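Local coordinates for protein alcohol dehydrogenase, zinc-containing (Thermotoga maritima, PDB 1VJ0) that binds zinc at two sites and probably acts as an oxidoreductase of the zinc-containing alcohol dehydrogenase family, at residues M21-F26 / H60-E65; L207-V212 / K234-I239; A220-V225 / G240-L245. One frame throughout, in Å; residues are numbered along the deposited sequence.

Contact 1: residues M21-F26 / H60-E65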
ATOM      1  N   MET A  21     -42.133 -16.346   2.333  1.00 24.37           N
ATOM      2  CA  MET A  21     -42.802 -15.562   1.325  1.00 24.68           C
ATOM      3  C   MET A  21     -42.009 -15.709   0.041  1.00 25.13           C
ATOM      4  O   MET A  21     -40.880 -15.261  -0.045  1.00 25.02           O
ATOM      5  CB  MET A  21     -42.884 -14.102   1.755  1.00 25.07           C
ATOM      6  CG  MET A  21     -43.743 -13.918   2.990  1.00 27.03           C
ATOM      7  SD  MET A  21     -45.481 -14.390   2.815  1.00 28.24           S
ATOM      8  CE  MET A  21     -46.061 -13.057   1.785  1.00 25.87           C
ATOM      9  N   VAL A  22     -42.639 -16.381  -0.919  1.00 24.67           N
ATOM     10  CA  VAL A  22     -42.015 -16.835  -2.143  1.00 25.55           C
ATOM     11  C   VAL A  22     -42.406 -15.913  -3.313  1.00 25.24           C
ATOM     12  O   VAL A  22     -43.561 -15.610  -3.492  1.00 25.66           O
ATOM     13  CB  VAL A  22     -42.434 -18.282  -2.404  1.00 24.50           C
ATOM     14  CG1 VAL A  22     -41.830 -18.840  -3.710  1.00 25.37           C
ATOM     15  CG2 VAL A  22     -42.044 -19.138  -1.167  1.00 26.18           C
ATOM     16  N   LEU A  23     -41.410 -15.520  -4.094  1.00 26.00           N
ATOM     17  CA  LEU A  23     -41.606 -14.914  -5.399  1.00 26.27           C
ATOM     18  C   LEU A  23     -41.729 -16.034  -6.422  1.00 27.42           C
ATOM     19  O   LEU A  23     -40.761 -16.777  -6.647  1.00 27.37           O
ATOM     20  CB  LEU A  23     -40.384 -14.073  -5.761  1.00 26.72           C
ATOM     21  CG  LEU A  23     -40.435 -13.292  -7.092  1.00 26.10           C
ATOM     22  CD1 LEU A  23     -41.538 -12.209  -7.054  1.00 26.65           C
ATOM     23  CD2 LEU A  23     -39.135 -12.667  -7.301  1.00 26.37           C
ATOM     24  N   GLU A  24     -42.909 -16.138  -7.036  1.00 27.67           N
ATOM     25  CA  GLU A  24     -43.204 -17.160  -8.044  1.00 29.58           C
ATOM     26  C   GLU A  24     -43.125 -16.638  -9.461  1.00 28.95           C
ATOM     27  O   GLU A  24     -42.743 -17.380 -10.378  1.00 29.11           O
ATOM     28  CB  GLU A  24     -44.645 -17.622  -7.901  1.00 29.49           C
ATOM     29  CG  GLU A  24     -45.047 -18.261  -6.605  1.00 31.76           C
ATOM     30  CD  GLU A  24     -46.475 -18.761  -6.766  1.00 34.46           C
ATOM     31  OE1 GLU A  24     -47.416 -17.917  -6.873  1.00 39.18           O
ATOM     32  OE2 GLU A  24     -46.629 -19.989  -6.930  1.00 43.31           O
ATOM     33  N   LYS A  25     -43.569 -15.386  -9.626  1.00 29.27           N
ATOM     34  CA  LYS A  25     -43.608 -14.663 -10.923  1.00 29.67           C
ATOM     35  C   LYS A  25     -43.287 -13.186 -10.661  1.00 28.74           C
ATOM     36  O   LYS A  25     -43.750 -12.594  -9.668  1.00 26.82           O
ATOM     37  CB  LYS A  25     -45.002 -14.713 -11.541  1.00 29.43           C
ATOM     38  CG  LYS A  25     -45.667 -16.064 -11.646  1.00 32.43           C
ATOM     39  CD  LYS A  25     -46.832 -15.989 -12.615  1.00 32.96           C
ATOM     40  CE  LYS A  25     -47.963 -17.006 -12.263  1.00 35.66           C
ATOM     41  NZ  LYS A  25     -49.248 -16.755 -13.008  1.00 37.40           N
ATOM     42  N   PHE A  26     -42.539 -12.568 -11.554  1.00 28.99           N
ATOM     43  CA  PHE A  26     -42.178 -11.158 -11.345  1.00 29.04           C
ATOM     44  C   PHE A  26     -43.432 -10.292 -11.374  1.00 28.64           C
ATOM     45  O   PHE A  26     -44.424 -10.621 -12.039  1.00 28.21           O
ATOM     46  CB  PHE A  26     -41.150 -10.686 -12.374  1.00 29.62           C
ATOM     47  CG  PHE A  26     -39.859 -11.445 -12.323  1.00 29.83           C
ATOM     48  CD1 PHE A  26     -39.106 -11.482 -11.172  1.00 28.35           C
ATOM     49  CD2 PHE A  26     -39.380 -12.116 -13.445  1.00 31.67           C
ATOM     50  CE1 PHE A  26     -37.926 -12.180 -11.129  1.00 29.90           C
ATOM     51  CE2 PHE A  26     -38.178 -12.808 -13.406  1.00 29.03           C
ATOM     52  CZ  PHE A  26     -37.447 -12.830 -12.250  1.00 32.15           C
ATOM     53  N   HIS A  60     -36.244  -4.293  -7.228  1.00 31.79           N
ATOM     54  CA  HIS A  60     -35.862  -4.535  -8.594  1.00 34.40           C
ATOM     55  C   HIS A  60     -35.936  -5.997  -8.976  1.00 32.99           C
ATOM     56  O   HIS A  60     -36.405  -6.325 -10.065  1.00 32.72           O
ATOM     57  CB  HIS A  60     -34.485  -3.933  -8.837  1.00 35.78           C
ATOM     58  CG  HIS A  60     -34.463  -2.465  -8.536  1.00 42.02           C
ATOM     59  ND1 HIS A  60     -33.763  -1.932  -7.469  1.00 50.68           N
ATOM     60  CD2 HIS A  60     -35.142  -1.435  -9.094  1.00 47.44           C
ATOM     61  CE1 HIS A  60     -33.975  -0.626  -7.419  1.00 50.80           C
ATOM     62  NE2 HIS A  60     -34.813  -0.301  -8.391  1.00 50.48           N
ATOM     63  N   MET A  61     -35.534  -6.858  -8.054  1.00 31.77           N
ATOM     64  CA  MET A  61     -35.639  -8.289  -8.258  1.00 31.79           C
ATOM     65  C   MET A  61     -37.104  -8.718  -8.356  1.00 30.43           C
ATOM     66  O   MET A  61     -37.462  -9.472  -9.249  1.00 31.05           O
ATOM     67  CB  MET A  61     -34.919  -9.035  -7.127  1.00 31.67           C
ATOM     68  CG  MET A  61     -33.360  -8.925  -7.103  1.00 33.22           C
ATOM     69  SD  MET A  61     -32.765  -9.708  -5.583  1.00 35.68           S
ATOM     70  CE  MET A  61     -31.655  -8.470  -4.918  1.00 37.38           C
ATOM     71  N   PHE A  62     -37.959  -8.207  -7.476  1.00 29.73           N
ATOM     72  CA  PHE A  62     -39.407  -8.484  -7.534  1.00 30.33           C
ATOM     73  C   PHE A  62     -39.992  -8.111  -8.899  1.00 30.72           C
ATOM     74  O   PHE A  62     -40.896  -8.776  -9.433  1.00 29.62           O
ATOM     75  CB  PHE A  62     -40.143  -7.700  -6.410  1.00 30.03           C
ATOM     76  CG  PHE A  62     -41.640  -7.789  -6.476  1.00 29.95           C
ATOM     77  CD1 PHE A  62     -42.301  -8.843  -5.887  1.00 30.80           C
ATOM     78  CD2 PHE A  62     -42.395  -6.792  -7.109  1.00 31.45           C
ATOM     79  CE1 PHE A  62     -43.672  -8.926  -5.915  1.00 31.33           C
ATOM     80  CE2 PHE A  62     -43.764  -6.875  -7.158  1.00 30.20           C
ATOM     81  CZ  PHE A  62     -44.413  -7.952  -6.581  1.00 30.68           C
ATOM     82  N   ARG A  63     -39.478  -7.024  -9.451  1.00 32.24           N
ATOM     83  CA  ARG A  63     -40.000  -6.462 -10.684  1.00 33.49           C
ATOM     84  C   ARG A  63     -39.482  -7.165 -11.939  1.00 34.53           C
ATOM     85  O   ARG A  63     -39.958  -6.897 -13.030  1.00 35.03           O
ATOM     86  CB  ARG A  63     -39.670  -4.972 -10.748  1.00 33.74           C
ATOM     87  CG  ARG A  63     -40.431  -4.147  -9.702  1.00 35.75           C
ATOM     88  CD  ARG A  63     -41.445  -3.252 -10.276  1.00 38.48           C
ATOM     89  NE  ARG A  63     -42.412  -2.736  -9.303  1.00 39.25           N
ATOM     90  CZ  ARG A  63     -43.690  -3.117  -9.195  1.00 43.90           C
ATOM     91  NH1 ARG A  63     -44.191  -4.096  -9.959  1.00 44.99           N
ATOM     92  NH2 ARG A  63     -44.488  -2.528  -8.292  1.00 42.53           N
ATOM     93  N   GLY A  64     -38.540  -8.080 -11.771  1.00 35.91           N
ATOM     94  CA  GLY A  64     -37.945  -8.797 -12.873  1.00 37.61           C
ATOM     95  C   GLY A  64     -36.824  -8.052 -13.588  1.00 39.42           C
ATOM     96  O   GLY A  64     -36.607  -8.257 -14.777  1.00 40.28           O
ATOM     97  N   GLU A  65     -36.105  -7.198 -12.883  1.00 41.02           N
ATOM     98  CA  GLU A  65     -35.097  -6.342 -13.504  1.00 42.88           C
ATOM     99  C   GLU A  65     -33.672  -6.885 -13.306  1.00 43.49           C
ATOM    100  O   GLU A  65     -32.755  -6.434 -13.990  1.00 44.94           O
ATOM    101  CB  GLU A  65     -35.229  -4.901 -12.948  1.00 42.57           C
ATOM    102  CG  GLU A  65     -36.477  -4.184 -13.445  1.00 44.94           C
ATOM    103  CD  GLU A  65     -36.881  -2.895 -12.705  1.00 45.06           C
ATOM    104  OE1 GLU A  65     -36.348  -2.566 -11.621  1.00 47.67           O
ATOM    105  OE2 GLU A  65     -37.791  -2.194 -13.227  1.00 49.14           O
TER

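Contact 2: residues L207-V212 / K234-I239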
ATOM      1  N   LEU A 207     -26.721   3.275   2.265  1.00 29.40           N
ATOM      2  CA  LEU A 207     -25.316   3.250   1.850  1.00 29.84           C
ATOM      3  C   LEU A 207     -24.571   4.514   2.253  1.00 29.50           C
ATOM      4  O   LEU A 207     -23.506   4.475   2.951  1.00 30.75           O
ATOM      5  CB  LEU A 207     -25.229   3.020   0.343  1.00 30.24           C
ATOM      6  CG  LEU A 207     -23.811   2.956  -0.278  1.00 31.33           C
ATOM      7  CD1 LEU A 207     -23.071   1.763   0.232  1.00 32.28           C
ATOM      8  CD2 LEU A 207     -23.897   2.881  -1.764  1.00 30.21           C
ATOM      9  N   GLY A 208     -25.100   5.667   1.825  1.00 29.01           N
ATOM     10  CA  GLY A 208     -24.462   6.944   2.160  1.00 28.02           C
ATOM     11  C   GLY A 208     -24.425   7.206   3.665  1.00 28.15           C
ATOM     12  O   GLY A 208     -23.420   7.718   4.216  1.00 26.77           O
ATOM     13  N   LEU A 209     -25.495   6.826   4.344  1.00 28.90           N
ATOM     14  CA  LEU A 209     -25.572   6.997   5.806  1.00 28.80           C
ATOM     15  C   LEU A 209     -24.612   6.108   6.617  1.00 28.46           C
ATOM     16  O   LEU A 209     -23.952   6.589   7.559  1.00 27.59           O
ATOM     17  CB  LEU A 209     -26.999   6.848   6.264  1.00 28.80           C
ATOM     18  CG  LEU A 209     -27.995   7.903   5.746  1.00 29.18           C
ATOM     19  CD1 LEU A 209     -29.392   7.423   6.015  1.00 28.05           C
ATOM     20  CD2 LEU A 209     -27.758   9.260   6.403  1.00 27.54           C
ATOM     21  N   PHE A 210     -24.456   4.857   6.236  1.00 28.98           N
ATOM     22  CA  PHE A 210     -23.376   4.041   6.806  1.00 29.65           C
ATOM     23  C   PHE A 210     -22.016   4.668   6.523  1.00 29.65           C
ATOM     24  O   PHE A 210     -21.160   4.657   7.398  1.00 30.97           O
ATOM     25  CB  PHE A 210     -23.411   2.582   6.280  1.00 30.22           C
ATOM     26  CG  PHE A 210     -24.142   1.648   7.158  1.00 31.29           C
ATOM     27  CD1 PHE A 210     -25.521   1.500   7.057  1.00 32.40           C
ATOM     28  CD2 PHE A 210     -23.448   0.892   8.100  1.00 33.00           C
ATOM     29  CE1 PHE A 210     -26.188   0.622   7.888  1.00 35.71           C
ATOM     30  CE2 PHE A 210     -24.106   0.010   8.893  1.00 31.88           C
ATOM     31  CZ  PHE A 210     -25.477  -0.108   8.821  1.00 32.54           C
ATOM     32  N   GLY A 211     -21.843   5.230   5.319  1.00 28.23           N
ATOM     33  CA  GLY A 211     -20.631   5.988   4.932  1.00 29.49           C
ATOM     34  C   GLY A 211     -20.284   7.058   5.959  1.00 28.87           C
ATOM     35  O   GLY A 211     -19.115   7.237   6.303  1.00 31.05           O
ATOM     36  N   VAL A 212     -21.307   7.779   6.444  1.00 27.69           N
ATOM     37  CA  VAL A 212     -21.107   8.829   7.467  1.00 26.74           C
ATOM     38  C   VAL A 212     -20.465   8.247   8.729  1.00 27.42           C
ATOM     39  O   VAL A 212     -19.422   8.740   9.203  1.00 28.95           O
ATOM     40  CB  VAL A 212     -22.442   9.558   7.833  1.00 26.64           C
ATOM     41  CG1 VAL A 212     -22.253  10.523   9.019  1.00 27.75           C
ATOM     42  CG2 VAL A 212     -22.972  10.351   6.590  1.00 27.67           C
ATOM     43  N   LYS A 234     -31.079  15.666   7.631  1.00 27.42           N
ATOM     44  CA  LYS A 234     -31.176  15.809   9.086  1.00 27.90           C
ATOM     45  C   LYS A 234     -30.655  14.538   9.772  1.00 28.08           C
ATOM     46  O   LYS A 234     -29.852  14.606  10.668  1.00 26.45           O
ATOM     47  CB  LYS A 234     -32.614  16.102   9.476  1.00 27.95           C
ATOM     48  CG  LYS A 234     -32.784  16.487  10.883  1.00 29.82           C
ATOM     49  CD  LYS A 234     -34.197  17.044  11.142  1.00 30.31           C
ATOM     50  N   LEU A 235     -31.030  13.373   9.257  1.00 28.64           N
ATOM     51  CA  LEU A 235     -30.542  12.128   9.806  1.00 29.34           C
ATOM     52  C   LEU A 235     -29.020  12.047   9.669  1.00 29.12           C
ATOM     53  O   LEU A 235     -28.358  11.698  10.617  1.00 28.06           O
ATOM     54  CB  LEU A 235     -31.208  10.943   9.119  1.00 29.82           C
ATOM     55  CG  LEU A 235     -30.845   9.559   9.599  1.00 30.97           C
ATOM     56  CD1 LEU A 235     -31.086   9.427  11.094  1.00 31.97           C
ATOM     57  CD2 LEU A 235     -31.722   8.573   8.857  1.00 31.04           C
ATOM     58  N   ALA A 236     -28.467  12.436   8.521  1.00 28.48           N
ATOM     59  CA  ALA A 236     -27.033  12.395   8.316  1.00 27.69           C
ATOM     60  C   ALA A 236     -26.318  13.245   9.349  1.00 28.29           C
ATOM     61  O   ALA A 236     -25.323  12.799   9.890  1.00 27.40           O
ATOM     62  CB  ALA A 236     -26.658  12.862   6.926  1.00 27.93           C
ATOM     63  N   GLU A 237     -26.840  14.437   9.636  1.00 27.33           N
ATOM     64  CA  GLU A 237     -26.308  15.268  10.735  1.00 28.67           C
ATOM     65  C   GLU A 237     -26.397  14.606  12.103  1.00 28.72           C
ATOM     66  O   GLU A 237     -25.452  14.662  12.904  1.00 28.65           O
ATOM     67  CB  GLU A 237     -27.062  16.610  10.811  1.00 29.34           C
ATOM     68  CG  GLU A 237     -26.783  17.513   9.593  1.00 27.53           C
ATOM     69  CD  GLU A 237     -27.725  18.701   9.461  1.00 31.02           C
ATOM     70  OE1 GLU A 237     -28.662  18.829  10.285  1.00 34.14           O
ATOM     71  OE2 GLU A 237     -27.534  19.487   8.496  1.00 34.01           O
ATOM     72  N   GLU A 238     -27.539  14.009  12.394  1.00 29.93           N
ATOM     73  CA  GLU A 238     -27.709  13.294  13.652  1.00 30.73           C
ATOM     74  C   GLU A 238     -26.737  12.128  13.858  1.00 30.42           C
ATOM     75  O   GLU A 238     -26.440  11.786  15.011  1.00 30.58           O
ATOM     76  CB  GLU A 238     -29.117  12.794  13.759  1.00 31.16           C
ATOM     77  CG  GLU A 238     -30.067  13.951  14.005  1.00 35.23           C
ATOM     78  CD  GLU A 238     -31.507  13.542  14.135  1.00 41.80           C
ATOM     79  OE1 GLU A 238     -31.809  12.327  13.982  1.00 46.31           O
ATOM     80  OE2 GLU A 238     -32.322  14.450  14.405  1.00 43.16           O
ATOM     81  N   ILE A 239     -26.225  11.523  12.792  1.00 29.96           N
ATOM     82  CA  ILE A 239     -25.311  10.356  12.960  1.00 29.56           C
ATOM     83  C   ILE A 239     -23.848  10.714  12.674  1.00 30.15           C
ATOM     84  O   ILE A 239     -22.976   9.822  12.626  1.00 30.63           O
ATOM     85  CB  ILE A 239     -25.760   9.110  12.153  1.00 30.07           C
ATOM     86  CG1 ILE A 239     -25.626   9.336  10.652  1.00 29.52           C
ATOM     87  CG2 ILE A 239     -27.208   8.644  12.542  1.00 32.06           C
ATOM     88  CD1 ILE A 239     -26.137   8.196   9.852  1.00 31.50           C
TER

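Contact 3: residues A220-V225 / G240-L245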
ATOM      1  N   ALA A 220     -11.977  10.556   9.975  1.00 27.96           N
ATOM      2  CA  ALA A 220     -12.043  11.698   9.052  1.00 28.31           C
ATOM      3  C   ALA A 220     -12.219  12.974   9.814  1.00 28.39           C
ATOM      4  O   ALA A 220     -12.916  13.011  10.834  1.00 29.04           O
ATOM      5  CB  ALA A 220     -13.191  11.558   8.076  1.00 27.55           C
ATOM      6  N   GLU A 221     -11.628  14.045   9.301  1.00 29.20           N
ATOM      7  CA  GLU A 221     -11.772  15.321   9.958  1.00 29.68           C
ATOM      8  C   GLU A 221     -13.114  15.990   9.673  1.00 28.95           C
ATOM      9  O   GLU A 221     -13.779  16.536  10.583  1.00 28.69           O
ATOM     10  CB  GLU A 221     -10.638  16.252   9.539  1.00 30.44           C
ATOM     11  CG  GLU A 221     -10.667  17.579  10.275  1.00 32.36           C
ATOM     12  CD  GLU A 221      -9.489  18.452   9.889  1.00 35.39           C
ATOM     13  OE1 GLU A 221      -8.340  18.027  10.116  1.00 40.10           O
ATOM     14  OE2 GLU A 221      -9.714  19.540   9.324  1.00 44.94           O
ATOM     15  N   ASN A 222     -13.481  16.030   8.406  1.00 28.70           N
ATOM     16  CA  ASN A 222     -14.757  16.612   7.998  1.00 27.86           C
ATOM     17  C   ASN A 222     -15.571  15.615   7.181  1.00 27.93           C
ATOM     18  O   ASN A 222     -15.042  14.937   6.294  1.00 26.47           O
ATOM     19  CB  ASN A 222     -14.544  17.855   7.110  1.00 28.21           C
ATOM     20  CG  ASN A 222     -13.698  18.901   7.739  1.00 27.43           C
ATOM     21  OD1 ASN A 222     -12.666  19.317   7.175  1.00 35.29           O
ATOM     22  ND2 ASN A 222     -14.109  19.359   8.869  1.00 25.51           N
ATOM     23  N   VAL A 223     -16.864  15.537   7.478  1.00 27.57           N
ATOM     24  CA  VAL A 223     -17.774  14.649   6.726  1.00 27.88           C
ATOM     25  C   VAL A 223     -18.942  15.486   6.191  1.00 27.78           C
ATOM     26  O   VAL A 223     -19.653  16.178   6.973  1.00 26.67           O
ATOM     27  CB  VAL A 223     -18.283  13.447   7.568  1.00 28.64           C
ATOM     28  CG1 VAL A 223     -19.328  12.637   6.764  1.00 29.59           C
ATOM     29  CG2 VAL A 223     -17.115  12.557   8.035  1.00 27.86           C
ATOM     30  N   ILE A 224     -19.061  15.545   4.875  1.00 26.38           N
ATOM     31  CA  ILE A 224     -20.102  16.367   4.228  1.00 28.03           C
ATOM     32  C   ILE A 224     -20.976  15.448   3.406  1.00 27.49           C
ATOM     33  O   ILE A 224     -20.453  14.587   2.674  1.00 27.16           O
ATOM     34  CB  ILE A 224     -19.461  17.416   3.282  1.00 29.11           C
ATOM     35  CG1 ILE A 224     -18.603  18.405   4.084  1.00 33.07           C
ATOM     36  CG2 ILE A 224     -20.532  18.169   2.411  1.00 28.14           C
ATOM     37  CD1 ILE A 224     -17.228  18.573   3.474  1.00 35.23           C
ATOM     38  N   VAL A 225     -22.302  15.621   3.527  1.00 27.93           N
ATOM     39  CA  VAL A 225     -23.267  14.853   2.726  1.00 27.11           C
ATOM     40  C   VAL A 225     -24.086  15.758   1.773  1.00 26.93           C
ATOM     41  O   VAL A 225     -24.570  16.797   2.186  1.00 26.53           O
ATOM     42  CB  VAL A 225     -24.231  14.098   3.638  1.00 26.98           C
ATOM     43  CG1 VAL A 225     -25.260  13.307   2.809  1.00 27.15           C
ATOM     44  CG2 VAL A 225     -23.442  13.156   4.550  1.00 28.40           C
ATOM     45  N   GLY A 240     -23.582  11.992  12.422  1.00 29.82           N
ATOM     46  CA  GLY A 240     -22.232  12.541  12.536  1.00 30.67           C
ATOM     47  C   GLY A 240     -21.726  13.428  11.410  1.00 30.39           C
ATOM     48  O   GLY A 240     -20.584  13.824  11.455  1.00 30.89           O
ATOM     49  N   ALA A 241     -22.533  13.693  10.374  1.00 30.27           N
ATOM     50  CA  ALA A 241     -22.116  14.629   9.319  1.00 29.28           C
ATOM     51  C   ALA A 241     -21.873  16.033   9.899  1.00 29.57           C
ATOM     52  O   ALA A 241     -22.691  16.550  10.696  1.00 28.37           O
ATOM     53  CB  ALA A 241     -23.161  14.677   8.195  1.00 28.69           C
ATOM     54  N   ASP A 242     -20.792  16.685   9.469  1.00 28.88           N
ATOM     55  CA  ASP A 242     -20.499  18.067   9.879  1.00 29.66           C
ATOM     56  C   ASP A 242     -21.295  19.100   9.071  1.00 29.32           C
ATOM     57  O   ASP A 242     -21.525  20.198   9.533  1.00 28.41           O
ATOM     58  CB  ASP A 242     -19.003  18.369   9.678  1.00 31.07           C
ATOM     59  CG  ASP A 242     -18.109  17.487  10.536  1.00 32.05           C
ATOM     60  OD1 ASP A 242     -18.159  17.650  11.771  1.00 31.33           O
ATOM     61  OD2 ASP A 242     -17.336  16.644  10.076  1.00 28.94           O
ATOM     62  N   LEU A 243     -21.623  18.758   7.830  1.00 28.07           N
ATOM     63  CA  LEU A 243     -22.338  19.661   6.934  1.00 27.65           C
ATOM     64  C   LEU A 243     -23.148  18.840   6.009  1.00 27.13           C
ATOM     65  O   LEU A 243     -22.708  17.756   5.577  1.00 28.59           O
ATOM     66  CB  LEU A 243     -21.329  20.453   6.095  1.00 28.44           C
ATOM     67  CG  LEU A 243     -21.866  21.441   5.065  1.00 26.79           C
ATOM     68  CD1 LEU A 243     -22.618  22.565   5.734  1.00 28.25           C
ATOM     69  CD2 LEU A 243     -20.748  22.003   4.197  1.00 28.53           C
ATOM     70  N   THR A 244     -24.337  19.315   5.722  1.00 26.68           N
ATOM     71  CA  THR A 244     -25.178  18.766   4.619  1.00 26.45           C
ATOM     72  C   THR A 244     -25.482  19.849   3.613  1.00 26.10           C
ATOM     73  O   THR A 244     -25.544  21.011   3.950  1.00 23.36           O
ATOM     74  CB  THR A 244     -26.479  18.071   5.104  1.00 25.33           C
ATOM     75  OG1 THR A 244     -27.357  18.967   5.793  1.00 29.24           O
ATOM     76  CG2 THR A 244     -26.153  17.026   6.131  1.00 27.32           C
ATOM     77  N   LEU A 245     -25.587  19.456   2.356  1.00 25.95           N
ATOM     78  CA  LEU A 245     -25.985  20.358   1.302  1.00 25.55           C
ATOM     79  C   LEU A 245     -27.095  19.728   0.480  1.00 26.90           C
ATOM     80  O   LEU A 245     -26.927  18.636  -0.111  1.00 26.31           O
ATOM     81  CB  LEU A 245     -24.794  20.625   0.415  1.00 26.47           C
ATOM     82  CG  LEU A 245     -23.572  21.263   1.096  1.00 27.23           C
ATOM     83  CD1 LEU A 245     -22.309  20.980   0.324  1.00 29.60           C
ATOM     84  CD2 LEU A 245     -23.776  22.755   1.252  1.00 28.06           C
TER

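Contact 1: residues M21-F26 / H60-E65
F26 leans on the end of helix 56-62 because its CG stands beside the backbone N (chi1 -61°), which lays the ring over G64. The CA of G64 sits above one face of that ring, 3.5 Å from its centroid and 19° off the normal, a CH-pi contact. G64 has positive phi and closes the helix in a Schellman motif; a CB here would clash with F26 CG. F62 O meets the F26 ring at its edge, near the plane, and takes a CA-H...O contact from F26 CA at 3.3 Å. M61 O comes obliquely to F26 CD1, at 3.2 Å. L23 has CG anti to its N (chi1 -177°) and then bends at chi2, bringing CD1 to 3.6 Å from CD1 of F62. With an alanine in place of F26, the CA of G64 is likely to lose its aromatic cover and a gap to open beside the helix end. R63 NE makes a salt bridge with E367, and its NH1 hydrogen-bonds N27. The M61 side chain is about 4 Å from that of the zinc ligand H77. The contact joins the chain leading on from strand 16-22 to helix 56-62, and F62 also touches L363 of helix 359-368.

Contact 2: residues L207-V212 / K234-I239
L209 reaches from helix 206-217 to three residues of 234-239, each with a different part of its side chain. Its CG lies beside the backbone N (chi1 -64°) and its chain is extended at chi2, which splits the two methyls between neighbours. CD2 lies against the backbone and side chain of A236, 3.7 Å from A236 CA. CD1 meets CD2 of L235 at 3.9 Å, and these two leucines cross at about a right angle. On the L235 side, CD2 is the methyl that reaches L209. L209 CB receives CD1 of I239.

The two helices run nearly parallel, at 24° with their axes 9.8 Å apart. They belong to the Rossmann-type domain of this family, where the helices pack beside a parallel sheet. G208, one turn before V212, is part of a glycine pattern consistent with the dinucleotide-binding turn. A236 is small, and its CA is 6.1 Å from that of L209.

I239 follows the last turn of helix 230-238. Its CG1 is wedged between the backbone N and the carbonyl carbon (chi1 68°), and the extended end carries CD1 to 3.6 Å from the carbonyl O of L209. Its CG1 also packs on CG1 of V212 at 3.9 Å. V212 CG1 lies 3.7 Å from the carbonyl O of I239 and near that of A236. Most of the touching residues are buried. V225 of strand 222-227 lies against both V212 and A236, and L372 touches L209 and L235. L345 of helix 343-346 packs on I239.

Contact 3: residues A220-V225 / G240-L245
V225 and L243 lie in neighbouring parallel strands, whose axes are 4.7 Å apart and 22° from parallel, with I224 bridged to L243 and V225 to T244. V225 N donates to L243 O at 3.0 Å, and V225 O accepts from L245 N at 2.9 Å. At the start of the pairing V223 O is shared: D242 N donates to it at 2.8 Å and L243 N weakly.

D242 adds a side-chain bond to this ladder. With CG beside its own N (chi1 -62°), it turns OD2 onto V223 N at 2.9 Å, using the anti lone pair. The same OD2 is in a salt bridge with R216 of helix 206-217, so one carboxylate oxygen serves both a strand N-H and a charge. R216 also hydrogen-bonds the carbonyl O of G240.

The two strands are joined by helix 230-238 in a beta-alpha-beta crossover of the Rossmann-type domain. Strand 243-246 is the outermost on this side of the six-stranded parallel sheet within the chain. G240 ends the helix in a Schellman motif, and its positive phi would jam a CB against the preceding carbonyl.

On one face, I224 and L243 lie side by side and point the same way, with I224 CG1 4.0 Å from L243 CB. I224 CG2 meets L245 CD1 at 3.9 Å, and I262 and I259 of helix 252-262 touch L243 and L245. On the other face, V225 CG2 packs on A241 CB; A236 of helix 230-238 touches A241, and L233 touches V225 and T244.

Contact 1 comes first in the chain, and closes before the other two open. Its centre is about 30 Å from that of contact 2 and 37 Å from that of contact 3, on the opposite side of the chain's centre from contact 3. Contacts 2 and 3 are neighbours, their centres 9 Å apart, and their segments interleave along the chain. They share the Rossmann-type domain: helix 206-217, strand 222-227, helix 230-238 and strand 243-246 follow in order. They touch through probable hydrogen bonds, E237 OE2 with T244 OG1 and A236 O with A241 N. Contact 1 lies near a zinc site, since M61 is close to the ligand H77. Contacts 2 and 3 build one edge of the probable nucleotide-binding part.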